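Endo-beta-1,4-glucanase (cellulase B) (Bacillus halodurans, PDB 4V2X) hydrolyses beta-glucans, including xyloglucan and beta-1,3-1,4-glucans, with a family 5 catalytic module aided by a C-terminal carbohydrate-binding module of family 46. Local coordinates at residues W69-T74 with R92-Q97; K327-I332 with N360-N365; A405-S410 with H446-I451; S493-P498 with Y572-N577; E510-Y513 with G517-G520. All coordinates share one frame; numbering follows the deposited sequence.

Contact 1: W69-T74 with R92-Q97; sequences WNLGNT and RELIEQ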
# COMPACT_ATOMS: atom_id res chain seq x y z
N TRP A 69 31.54 -8.41 1.29
CA TRP A 69 32.05 -8.14 2.63
C TRP A 69 31.66 -6.72 3.04
O TRP A 69 31.72 -5.80 2.21
CB TRP A 69 33.57 -8.30 2.59
CG TRP A 69 34.30 -8.10 3.88
CD1 TRP A 69 34.51 -9.04 4.85
CD2 TRP A 69 34.95 -6.91 4.32
NE1 TRP A 69 35.25 -8.50 5.87
CE2 TRP A 69 35.54 -7.20 5.58
CE3 TRP A 69 35.11 -5.63 3.79
CZ2 TRP A 69 36.26 -6.25 6.30
CZ3 TRP A 69 35.83 -4.69 4.50
CH2 TRP A 69 36.39 -5.01 5.75
N ASN A 70 31.24 -6.55 4.29
CA ASN A 70 30.91 -5.23 4.84
C ASN A 70 32.09 -4.63 5.58
O ASN A 70 32.69 -5.29 6.43
CB ASN A 70 29.77 -5.30 5.86
CG ASN A 70 28.40 -5.35 5.22
OD1 ASN A 70 27.72 -4.33 5.12
ND2 ASN A 70 27.96 -6.54 4.84
N LEU A 71 32.39 -3.38 5.26
CA LEU A 71 33.30 -2.56 6.04
C LEU A 71 32.52 -2.01 7.24
O LEU A 71 32.13 -0.85 7.27
CB LEU A 71 33.82 -1.42 5.16
CG LEU A 71 34.85 -0.47 5.76
CD1 LEU A 71 36.16 -1.20 6.03
CD2 LEU A 71 35.05 0.70 4.83
N GLY A 72 32.27 -2.88 8.22
CA GLY A 72 31.38 -2.56 9.32
C GLY A 72 32.00 -1.73 10.43
O GLY A 72 33.23 -1.72 10.61
N ASN A 73 31.14 -1.06 11.19
CA ASN A 73 31.54 -0.22 12.32
C ASN A 73 32.66 0.74 11.95
O ASN A 73 33.60 0.92 12.71
CB ASN A 73 31.96 -1.08 13.53
CG ASN A 73 30.77 -1.65 14.30
OD1 ASN A 73 30.94 -2.14 15.43
ND2 ASN A 73 29.59 -1.60 13.72
N THR A 74 32.55 1.31 10.76
CA THR A 74 33.57 2.20 10.21
C THR A 74 32.88 3.53 9.88
O THR A 74 32.59 4.31 10.80
CB THR A 74 34.30 1.51 9.05
OG1 THR A 74 34.79 0.24 9.50
CG2 THR A 74 35.47 2.34 8.56
N ARG A 92 44.42 1.66 2.15
CA ARG A 92 44.29 1.02 0.85
C ARG A 92 44.58 -0.48 0.98
O ARG A 92 43.96 -1.30 0.31
CB ARG A 92 45.23 1.64 -0.19
CG ARG A 92 44.88 1.21 -1.60
CD ARG A 92 45.80 1.77 -2.66
NE ARG A 92 45.13 1.78 -3.96
CZ ARG A 92 44.86 0.69 -4.69
NH1 ARG A 92 45.21 -0.52 -4.28
NH2 ARG A 92 44.23 0.83 -5.85
N GLU A 93 45.52 -0.82 1.86
CA GLU A 93 45.92 -2.20 2.05
C GLU A 93 44.76 -3.07 2.51
O GLU A 93 44.63 -4.21 2.07
CB GLU A 93 47.10 -2.29 3.03
CG GLU A 93 47.64 -3.69 3.21
CD GLU A 93 49.04 -3.72 3.80
OE1 GLU A 93 49.55 -2.66 4.23
OE2 GLU A 93 49.63 -4.81 3.83
N LEU A 94 43.90 -2.55 3.38
CA LEU A 94 42.73 -3.33 3.83
C LEU A 94 41.86 -3.76 2.66
O LEU A 94 41.44 -4.92 2.57
CB LEU A 94 41.88 -2.50 4.80
CG LEU A 94 40.58 -3.15 5.28
CD1 LEU A 94 40.86 -4.46 6.00
CD2 LEU A 94 39.83 -2.18 6.16
N ILE A 95 41.58 -2.82 1.77
CA ILE A 95 40.76 -3.07 0.60
C ILE A 95 41.45 -4.07 -0.34
O ILE A 95 40.82 -5.00 -0.84
CB ILE A 95 40.42 -1.76 -0.15
CG1 ILE A 95 39.77 -0.73 0.79
CG2 ILE A 95 39.50 -2.04 -1.33
CD1 ILE A 95 38.55 -1.20 1.55
N GLU A 96 42.75 -3.88 -0.57
CA GLU A 96 43.55 -4.83 -1.36
C GLU A 96 43.46 -6.23 -0.78
O GLU A 96 43.26 -7.20 -1.51
CB GLU A 96 45.03 -4.41 -1.38
CG GLU A 96 45.32 -3.12 -2.12
CD GLU A 96 46.73 -2.60 -1.88
OE1 GLU A 96 47.58 -3.35 -1.37
OE2 GLU A 96 46.99 -1.42 -2.20
N GLN A 97 43.62 -6.33 0.54
CA GLN A 97 43.67 -7.63 1.22
C GLN A 97 42.32 -8.34 1.15
O GLN A 97 42.26 -9.55 0.92
CB GLN A 97 44.10 -7.45 2.68
CG GLN A 97 45.52 -6.93 2.85
CD GLN A 97 46.57 -8.03 2.86
OE1 GLN A 97 46.27 -9.19 2.64
NE2 GLN A 97 47.82 -7.65 3.11

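Contact 2: K327-I332 with N360-N365; sequences KHTGVI and NGQHFN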
# COMPACT_ATOMS: atom_id res chain seq x y z
N LYS A 327 28.03 -9.58 20.83
CA LYS A 327 28.76 -9.80 22.07
C LYS A 327 30.20 -10.16 21.71
O LYS A 327 31.10 -9.32 21.83
CB LYS A 327 28.05 -10.86 22.94
CG LYS A 327 26.67 -10.42 23.42
CD LYS A 327 25.85 -11.51 24.09
CE LYS A 327 25.22 -12.46 23.08
NZ LYS A 327 24.40 -13.52 23.72
N HIS A 328 30.43 -11.39 21.25
CA HIS A 328 31.71 -11.78 20.65
C HIS A 328 31.51 -13.12 19.96
O HIS A 328 30.48 -13.77 20.18
CB HIS A 328 32.83 -11.86 21.70
CG HIS A 328 32.56 -12.80 22.82
ND1 HIS A 328 32.97 -14.12 22.80
CD2 HIS A 328 31.93 -12.63 24.01
CE1 HIS A 328 32.61 -14.71 23.92
NE2 HIS A 328 31.98 -13.83 24.68
N THR A 329 32.46 -13.54 19.12
CA THR A 329 32.29 -14.75 18.31
C THR A 329 32.31 -16.04 19.11
O THR A 329 31.88 -17.08 18.63
CB THR A 329 33.37 -14.87 17.20
OG1 THR A 329 34.68 -14.77 17.79
CG2 THR A 329 33.21 -13.77 16.18
N GLY A 330 32.85 -15.98 20.33
CA GLY A 330 32.89 -17.12 21.23
C GLY A 330 31.59 -17.54 21.89
O GLY A 330 31.56 -18.55 22.58
N VAL A 331 30.51 -16.78 21.71
CA VAL A 331 29.22 -17.16 22.34
C VAL A 331 28.50 -18.32 21.63
O VAL A 331 27.55 -18.89 22.19
CB VAL A 331 28.26 -15.97 22.49
CG1 VAL A 331 28.93 -14.82 23.24
CG2 VAL A 331 27.75 -15.49 21.14
N ILE A 332 28.96 -18.68 20.43
CA ILE A 332 28.43 -19.79 19.65
C ILE A 332 29.50 -20.88 19.60
O ILE A 332 30.65 -20.61 19.26
CB ILE A 332 28.09 -19.36 18.20
CG1 ILE A 332 27.24 -18.08 18.17
CG2 ILE A 332 27.41 -20.50 17.45
CD1 ILE A 332 25.89 -18.22 18.84
N ASN A 360 32.26 -6.27 11.53
CA ASN A 360 32.45 -5.03 12.28
C ASN A 360 33.88 -4.77 12.75
O ASN A 360 34.13 -3.84 13.52
CB ASN A 360 31.49 -5.00 13.47
CG ASN A 360 31.83 -6.04 14.52
OD1 ASN A 360 32.91 -6.64 14.52
ND2 ASN A 360 30.90 -6.25 15.45
N GLY A 361 34.83 -5.57 12.28
CA GLY A 361 36.20 -5.56 12.79
C GLY A 361 36.58 -6.85 13.49
O GLY A 361 37.76 -7.11 13.73
N GLN A 362 35.59 -7.68 13.81
CA GLN A 362 35.84 -8.91 14.57
C GLN A 362 36.21 -10.15 13.75
O GLN A 362 36.59 -11.17 14.32
CB GLN A 362 34.63 -9.26 15.46
CG GLN A 362 33.45 -9.84 14.70
CD GLN A 362 32.17 -9.87 15.51
OE1 GLN A 362 31.08 -9.67 14.97
NE2 GLN A 362 32.28 -10.13 16.80
N HIS A 363 36.08 -10.09 12.42
CA HIS A 363 36.44 -11.26 11.62
C HIS A 363 37.81 -11.09 10.96
O HIS A 363 38.73 -11.86 11.24
CB HIS A 363 35.36 -11.58 10.60
CG HIS A 363 34.03 -11.91 11.21
ND1 HIS A 363 33.90 -12.80 12.25
CD2 HIS A 363 32.79 -11.46 10.93
CE1 HIS A 363 32.62 -12.89 12.59
NE2 HIS A 363 31.93 -12.09 11.80
N PHE A 364 37.94 -10.09 10.09
CA PHE A 364 39.23 -9.77 9.48
C PHE A 364 39.97 -8.78 10.37
O PHE A 364 39.48 -7.68 10.64
CB PHE A 364 39.05 -9.18 8.08
CG PHE A 364 40.28 -9.26 7.22
CD1 PHE A 364 40.85 -10.49 6.92
CD2 PHE A 364 40.86 -8.11 6.69
CE1 PHE A 364 41.97 -10.58 6.11
CE2 PHE A 364 41.98 -8.19 5.88
CZ PHE A 364 42.54 -9.43 5.59
N ASN A 365 41.14 -9.19 10.86
CA ASN A 365 41.95 -8.34 11.69
C ASN A 365 42.48 -7.18 10.84
O ASN A 365 43.29 -7.38 9.94
CB ASN A 365 43.10 -9.14 12.30
CG ASN A 365 43.94 -8.34 13.27
OD1 ASN A 365 44.18 -7.15 13.08
ND2 ASN A 365 44.41 -9.01 14.31
O HOH W 1 34.50 -11.42 18.59

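Contact 3: A405-S410 with H446-I451; sequences ADATVS and HVLSAI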
# COMPACT_ATOMS: atom_id res chain seq x y z
N ALA A 405 38.68 -45.44 24.99
CA ALA A 405 38.03 -46.35 24.05
C ALA A 405 37.98 -45.74 22.65
O ALA A 405 38.39 -44.60 22.44
CB ALA A 405 36.62 -46.66 24.52
N ASP A 406 37.49 -46.53 21.70
CA ASP A 406 37.23 -46.02 20.36
C ASP A 406 36.16 -44.93 20.45
O ASP A 406 35.20 -45.05 21.21
CB ASP A 406 36.74 -47.12 19.42
CG ASP A 406 37.76 -48.22 19.21
OD1 ASP A 406 38.93 -48.07 19.61
OD2 ASP A 406 37.37 -49.26 18.63
N ALA A 407 36.36 -43.85 19.70
CA ALA A 407 35.38 -42.79 19.60
C ALA A 407 34.69 -42.91 18.26
O ALA A 407 35.35 -42.93 17.21
CB ALA A 407 36.06 -41.43 19.71
N THR A 408 33.37 -43.00 18.28
CA THR A 408 32.58 -43.03 17.05
C THR A 408 31.74 -41.77 16.97
O THR A 408 31.01 -41.43 17.91
CB THR A 408 31.70 -44.29 16.96
OG1 THR A 408 32.55 -45.45 16.94
CG2 THR A 408 30.86 -44.27 15.69
N VAL A 409 31.85 -41.07 15.85
CA VAL A 409 31.13 -39.83 15.62
C VAL A 409 30.40 -39.90 14.28
O VAL A 409 30.87 -40.54 13.34
CB VAL A 409 32.06 -38.59 15.64
CG1 VAL A 409 32.57 -38.33 17.05
CG2 VAL A 409 33.24 -38.75 14.68
N SER A 410 29.25 -39.24 14.22
CA SER A 410 28.46 -39.16 13.00
C SER A 410 28.93 -37.99 12.15
O SER A 410 29.03 -36.87 12.65
CB SER A 410 26.97 -38.99 13.32
OG SER A 410 26.45 -40.19 13.87
N HIS A 446 43.84 -46.41 20.27
CA HIS A 446 45.30 -46.21 20.31
C HIS A 446 45.70 -44.86 19.72
O HIS A 446 46.71 -44.28 20.13
CB HIS A 446 46.07 -47.35 19.63
CG HIS A 446 45.78 -47.51 18.17
ND1 HIS A 446 44.75 -48.28 17.69
CD2 HIS A 446 46.40 -46.99 17.08
CE1 HIS A 446 44.74 -48.24 16.37
NE2 HIS A 446 45.73 -47.46 15.97
N VAL A 447 44.91 -44.36 18.77
CA VAL A 447 45.14 -43.02 18.20
C VAL A 447 44.86 -41.95 19.25
O VAL A 447 45.64 -41.02 19.42
CB VAL A 447 44.26 -42.77 16.96
CG1 VAL A 447 44.41 -41.33 16.48
CG2 VAL A 447 44.61 -43.76 15.85
N LEU A 448 43.73 -42.08 19.94
CA LEU A 448 43.35 -41.13 20.97
C LEU A 448 44.31 -41.19 22.16
O LEU A 448 44.67 -40.16 22.72
CB LEU A 448 41.90 -41.38 21.42
CG LEU A 448 40.85 -41.22 20.31
CD1 LEU A 448 39.50 -41.74 20.77
CD2 LEU A 448 40.74 -39.78 19.85
N SER A 449 44.72 -42.40 22.52
CA SER A 449 45.72 -42.59 23.57
C SER A 449 47.05 -41.93 23.21
O SER A 449 47.67 -41.29 24.05
CB SER A 449 45.91 -44.08 23.87
OG SER A 449 46.88 -44.27 24.89
N ALA A 450 47.48 -42.05 21.96
CA ALA A 450 48.71 -41.38 21.51
C ALA A 450 48.61 -39.86 21.64
O ALA A 450 49.58 -39.20 22.03
CB ALA A 450 49.05 -41.77 20.09
N ILE A 451 47.44 -39.31 21.33
CA ILE A 451 47.23 -37.87 21.44
C ILE A 451 47.11 -37.43 22.90
O ILE A 451 47.66 -36.40 23.28
CB ILE A 451 45.95 -37.43 20.68
CG1 ILE A 451 46.12 -37.66 19.18
CG2 ILE A 451 45.62 -35.97 20.97
CD1 ILE A 451 44.83 -37.58 18.38

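Contact 4: S493-P498 with Y572-N577; sequences SNFSIP and YTIIKN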
# COMPACT_ATOMS: atom_id res chain seq x y z
N SER A 493 27.01 -6.68 41.53
CA SER A 493 27.76 -5.94 40.52
C SER A 493 29.01 -6.67 40.05
O SER A 493 29.55 -6.34 39.00
CB SER A 493 28.14 -4.55 41.03
OG SER A 493 29.17 -4.64 42.00
N ASN A 494 29.49 -7.64 40.82
CA ASN A 494 30.75 -8.30 40.53
C ASN A 494 30.79 -9.70 41.12
O ASN A 494 31.71 -10.04 41.87
CB ASN A 494 31.89 -7.43 41.08
CG ASN A 494 33.26 -7.97 40.72
OD1 ASN A 494 33.48 -8.46 39.62
ND2 ASN A 494 34.19 -7.88 41.67
N PHE A 495 29.80 -10.51 40.79
CA PHE A 495 29.67 -11.84 41.37
C PHE A 495 30.36 -12.90 40.51
O PHE A 495 29.96 -13.13 39.37
CB PHE A 495 28.21 -12.22 41.56
CG PHE A 495 28.02 -13.48 42.36
CD1 PHE A 495 28.10 -13.45 43.74
CD2 PHE A 495 27.79 -14.70 41.73
CE1 PHE A 495 27.95 -14.60 44.49
CE2 PHE A 495 27.63 -15.86 42.48
CZ PHE A 495 27.71 -15.81 43.85
N SER A 496 31.36 -13.56 41.09
CA SER A 496 32.11 -14.63 40.42
C SER A 496 32.09 -15.88 41.28
O SER A 496 32.44 -15.83 42.46
CB SER A 496 33.56 -14.21 40.18
OG SER A 496 33.65 -13.23 39.16
N ILE A 497 31.70 -17.00 40.69
CA ILE A 497 31.81 -18.30 41.34
C ILE A 497 33.21 -18.87 41.05
O ILE A 497 33.58 -19.02 39.88
CB ILE A 497 30.73 -19.28 40.83
CG1 ILE A 497 29.33 -18.72 41.09
CG2 ILE A 497 30.89 -20.64 41.51
CD1 ILE A 497 28.23 -19.44 40.34
N PRO A 498 34.00 -19.17 42.09
CA PRO A 498 35.27 -19.83 41.80
C PRO A 498 35.00 -21.17 41.13
O PRO A 498 34.18 -21.96 41.63
CB PRO A 498 35.91 -20.02 43.19
CG PRO A 498 35.21 -19.05 44.08
CD PRO A 498 33.83 -18.90 43.53
N TYR A 572 24.17 -25.68 41.24
CA TYR A 572 24.71 -24.68 42.15
C TYR A 572 23.53 -23.88 42.68
O TYR A 572 22.55 -23.69 41.97
CB TYR A 572 25.70 -23.78 41.42
CG TYR A 572 26.57 -22.89 42.28
CD1 TYR A 572 27.77 -23.36 42.81
CD2 TYR A 572 26.23 -21.56 42.53
CE1 TYR A 572 28.59 -22.54 43.58
CE2 TYR A 572 27.03 -20.74 43.29
CZ TYR A 572 28.21 -21.23 43.82
OH TYR A 572 29.02 -20.42 44.57
N THR A 573 23.63 -23.43 43.92
CA THR A 573 22.58 -22.63 44.52
C THR A 573 23.07 -21.22 44.79
O THR A 573 24.17 -21.01 45.29
CB THR A 573 22.09 -23.28 45.82
OG1 THR A 573 21.58 -24.59 45.53
CG2 THR A 573 20.98 -22.44 46.47
N ILE A 574 22.24 -20.24 44.44
CA ILE A 574 22.46 -18.87 44.89
C ILE A 574 21.28 -18.39 45.72
O ILE A 574 20.12 -18.72 45.45
CB ILE A 574 22.76 -17.88 43.75
CG1 ILE A 574 21.69 -17.94 42.66
CG2 ILE A 574 24.14 -18.17 43.16
CD1 ILE A 574 21.72 -16.79 41.69
N ILE A 575 21.60 -17.63 46.77
CA ILE A 575 20.60 -17.00 47.61
C ILE A 575 20.86 -15.50 47.50
O ILE A 575 21.96 -15.04 47.82
CB ILE A 575 20.68 -17.48 49.07
CG1 ILE A 575 20.44 -18.99 49.14
CG2 ILE A 575 19.65 -16.75 49.93
CD1 ILE A 575 20.63 -19.60 50.50
N LYS A 576 19.86 -14.78 47.02
CA LYS A 576 19.95 -13.34 46.84
C LYS A 576 19.21 -12.65 47.98
O LYS A 576 18.04 -12.95 48.25
CB LYS A 576 19.35 -12.93 45.50
CG LYS A 576 19.46 -11.45 45.17
CD LYS A 576 18.76 -11.13 43.86
CE LYS A 576 19.03 -9.71 43.41
NZ LYS A 576 18.38 -8.70 44.30
N ASN A 577 19.90 -11.73 48.65
CA ASN A 577 19.33 -10.89 49.69
C ASN A 577 19.77 -9.47 49.40
O ASN A 577 20.88 -9.08 49.75
CB ASN A 577 19.84 -11.33 51.07
CG ASN A 577 19.12 -12.57 51.61
OD1 ASN A 577 19.74 -13.59 51.91
ND2 ASN A 577 17.80 -12.47 51.76

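Contact 5: E510-Y513 with G517-G520; sequences EAVY and GNAG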
# COMPACT_ATOMS: atom_id res chain seq x y z
N GLU A 510 21.16 -22.86 33.15
CA GLU A 510 19.77 -22.67 33.54
C GLU A 510 19.69 -21.97 34.89
O GLU A 510 20.58 -22.14 35.73
CB GLU A 510 19.04 -24.00 33.66
CG GLU A 510 18.89 -24.76 32.36
CD GLU A 510 18.12 -26.03 32.56
OE1 GLU A 510 16.88 -25.97 32.56
OE2 GLU A 510 18.78 -27.08 32.73
N ALA A 511 18.63 -21.21 35.09
CA ALA A 511 18.34 -20.57 36.38
C ALA A 511 16.84 -20.67 36.65
O ALA A 511 16.03 -20.18 35.87
CB ALA A 511 18.80 -19.12 36.37
N VAL A 512 16.49 -21.33 37.75
CA VAL A 512 15.09 -21.47 38.17
C VAL A 512 14.99 -21.16 39.66
O VAL A 512 15.93 -21.41 40.41
CB VAL A 512 14.53 -22.89 37.89
CG1 VAL A 512 14.67 -23.24 36.41
CG2 VAL A 512 15.22 -23.94 38.75
N TYR A 513 13.86 -20.61 40.08
CA TYR A 513 13.60 -20.43 41.50
C TYR A 513 13.32 -21.81 42.07
O TYR A 513 12.60 -22.58 41.44
CB TYR A 513 12.42 -19.49 41.73
CG TYR A 513 12.72 -18.08 41.30
CD1 TYR A 513 13.60 -17.29 42.03
CD2 TYR A 513 12.16 -17.54 40.15
CE1 TYR A 513 13.90 -16.00 41.64
CE2 TYR A 513 12.46 -16.24 39.75
CZ TYR A 513 13.33 -15.48 40.50
OH TYR A 513 13.64 -14.20 40.12
N GLY A 517 9.23 -21.69 38.75
CA GLY A 517 9.36 -20.60 37.81
C GLY A 517 10.80 -20.35 37.40
O GLY A 517 11.74 -20.58 38.17
N ASN A 518 10.97 -19.88 36.17
CA ASN A 518 12.30 -19.52 35.69
C ASN A 518 12.76 -18.19 36.28
O ASN A 518 11.94 -17.30 36.51
CB ASN A 518 12.30 -19.44 34.17
CG ASN A 518 11.83 -20.72 33.53
OD1 ASN A 518 12.18 -21.82 33.98
ND2 ASN A 518 11.04 -20.60 32.48
N ALA A 519 14.06 -18.07 36.49
CA ALA A 519 14.66 -16.89 37.10
C ALA A 519 15.50 -16.12 36.09
O ALA A 519 16.01 -16.69 35.12
CB ALA A 519 15.52 -17.29 38.29
N GLY A 520 15.63 -14.82 36.31
CA GLY A 520 16.52 -14.00 35.49
C GLY A 520 15.86 -13.48 34.24
O GLY A 520 14.65 -13.59 34.05
O HOH W 2 13.11 -13.67 37.71

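Contact 1: W69-T74 with R92-Q97
Leu71 and Leu94 both turn CG away from their own backbone N (chi1 -177° and 176°), and this sends their branched ends toward each other. Methyl CD1 of Leu71 meets methyl CD2 of Leu94 at 3.8 Å. The two side chains run at a slant to one another. Trp69 is extended in the same way, and its six-membered ring reaches the same methyl. Its CH2 lies 4.5 Å from CD2 of Leu94, which comes in obliquely. One methyl of the helix thus serves both Trp69 and Leu71. The touch is purely apolar and all three residues are buried.

The polar end of the indole faces elsewhere: NE1 of Trp69 is bonded to Asp359 OD2. Leu71 is the centre of an inverse gamma turn, with a weak bond of 3.0 Å from Gly72 N to Asn70 O. The turn bends the chain at Leu71. Just beyond it, Thr74 OG1 bonds Gly72 O at 2.7 Å, coming from above the carbonyl plane.

The contact belongs to the first beta-alpha-beta unit of the (beta/alpha)8 barrel: strand 68-70, helix 92-100, strand 105-108. On the helix, Ile95 packs on Ile106 of strand 105-108 and on Val135 and Ala139 of helix 126-141. Leu71 also touches Val135, while Leu94 has Phe364 of strand 364-365 as a further neighbour.

Contact 2: K327-I332 with N360-N365
Thr329 puts its methyl CG2 into the angle between Gln362 and His363. Its OG1 sits between the backbone N and the carbonyl carbon (chi1 54°), which leaves CG2 trans to the carbonyl carbon and facing 360-365. CG2 is 3.7 Å from His363 CE1 and 3.8 Å from Gln362 NE2. It approaches the imidazole obliquely. The side chains of Thr329 and Gln362 lie alongside one another, running in opposite directions.

Gln362 also holds CG between N and the carbonyl carbon (chi1 75°), a crowded position. That torsion sets CG over the centre of the His363 ring, 3.8 Å above the plane. Beyond CG the chain is extended and carries the amide to 327-332. There the amide is gripped twice. NE2 of Gln362 donates to Phe325 O and to a water at 3.1 Å. The same water accepts from Thr329 N at 3.0 Å, so it bridges the two loops.

Both loops follow barrel strands, 315-320 and 354-357. They lie at the C-terminal end of the (beta/alpha)8 barrel, the side on which family 5 enzymes carry their active site. The 360-365 loop opens with an Asx turn, where Asn360 OD1 accepts from Gln362 N at 3.0 Å. Asp359 OD1 takes up the backbone N of both Gly361 and His363.

In the other loop, Val331 CG1 lies over one face of the His328 ring, toward the rim, and ND1 accepts weakly from Gly330 N. Lys327 NZ forms a salt bridge with Glu529 and bonds Phe530 O, tying the catalytic module to the carbohydrate-binding domain.

Contact 3: A405-S410 with H446-I451
The flat group that meets Leu448 is the peptide carbonyl of Ala405, approached at the oxygen end and not over a face. O of Ala405 is 3.5 Å from CD1 of Leu448, and the C=O bond points almost straight at that methyl. This is a van der Waals touch between a carbonyl oxygen and a methyl.

The contact lies in the Ig-like module, a beta sandwich. Strand 407-412 belongs to one sheet, with 390-391, 440-443 and 434-437. Helix 445-452 leads from strand 440-443 across to strand 458-467 of the other sheet. Leu448 is the helix residue that reaches back to the first sheet. Its CG stands trans to the carbonyl carbon and beside the backbone N (chi1 -61°), and its chain is then extended to CD1.

That methyl also meets CB of Ala407, at 3.6 Å. Ala407 starts the strand, with its CB directed toward the helix. CD1 rests on this CB and on the carbonyl just before the strand. Leu448 further touches Ile404 of the preceding loop, and both Leu448 and Ile451, one turn on, pack on Val477 of strand 473-480. The helix therefore rests on both sheets at this end of the sandwich.

Near the helix start, Asp406 OD1 accepts from the backbone N of Ala445, a polar tie beside the apolar one. Only one branch of the leucine does the work here: CD1 touches both alanines, while CD2 of Leu448 stays 5.0 Å from CB of Ala407.

Contact 4: S493-P498 with Y572-N577
Ile497 lies against one face of the Tyr572 ring. The two side chains come from opposite directions and overlap along much of their length. CD1 of Ile497 stands 3.9 Å from the ring centroid, 28° off the normal, a CH-pi contact. Its closest ring atom is Tyr572 CE2, at 3.4 Å. The other branch covers the phenol end: CG2 of Ile497 is 3.6 Å from both CZ and OH of Tyr572. With CG1 beside the backbone N and CG2 trans to it (chi1 -59°), both branches of the isoleucine can lie along the ring.

Ile574 meets the same ring differently, its CG2 in plane at the edge. That methyl also touches CE2 of Phe495 at 4.2 Å, obliquely. Face and edge of the tyrosine are thus both used by aliphatic groups. Its OH bonds Gln486 O, which fixes the far end of the ring. Without the ring, as with an alanine here, Ile497 would probably lose the face it lies on and Gln486 O its donor.

The contact is in the core of the carbohydrate-binding domain. In its antiparallel sheet, strands 580-585 and 484-491 come between strands 569-577 and 495-500. The two described here therefore meet through side chains across the curved sheet. Phe562 of strand 556-564 and Leu485 of strand 484-491 also touch Tyr572. Met543 of strand 542-545 borders Ile497, and Phe549 and Phe550 of helix 547-551 adjoin Ile574.

Contact 5: E510-Y513 with G517-G520
Ala519 and Tyr513 pack tightly beside a single antiparallel beta bridge, Val512 with Asn518. The chain turns back after strand 506-513, an outer strand of the carbohydrate-binding domain's sheet, and the bridge is a non-hydrogen-bonded pair. Two backbone bonds flank it. Ala519 N gives to Ala511 O at 3.0 Å, and Tyr513 N gives to Gly517 O at 2.9 Å.

CB of Ala519 sits over the face of the Tyr513 ring, 3.6 Å from the centroid and 16° off the normal, a CH-pi contact. Tyr513 holds CG beside its backbone N (chi1 -67°), which folds the ring back over the returning chain. Ala511 CB lies 4.2 Å from Ala519 CB on the same buried side. Arg554 makes a cation-pi contact with the tyrosine ring, and its backbone N bonds OH. Were a serine to stand at Tyr513, Ala519 CB is likely to lose its cover and Arg554 its ring partner.

The other side is looser and more exposed. Val512 CG1 only grazes Asn518 OD1, at 3.8 Å. The amide of Asn518 is instead held by ND2 to Asp523 O. Gly517 lies at the surface. Its backbone angles would jam a CB against the preceding carbonyl O.

A water closes the far end. It is 2.5 Å from Tyr513 OH and accepts from Gly520 N at 3.1 Å.

Contacts 1 and 4 are fully buried and apolar, the first in the barrel, the second in the binding domain's core. Contacts 2, 3 and 5 are only partly buried. Contacts 1 and 2 belong to the same barrel and touch: Asn73 packs on Asn360, and Gln97 on Phe364. Contact 2 sets a methyl against two polar side chains and adds a water bridge. Contact 3 joins helix to sheet in the Ig-like module, its centre 32 Å or more from the other contacts' centres. Contacts 4 and 5 share one sheet, with nearest atoms about 7 Å apart. Contact 4 works through side chains, whereas contact 5 adds backbone bonds at the sheet's outer strand.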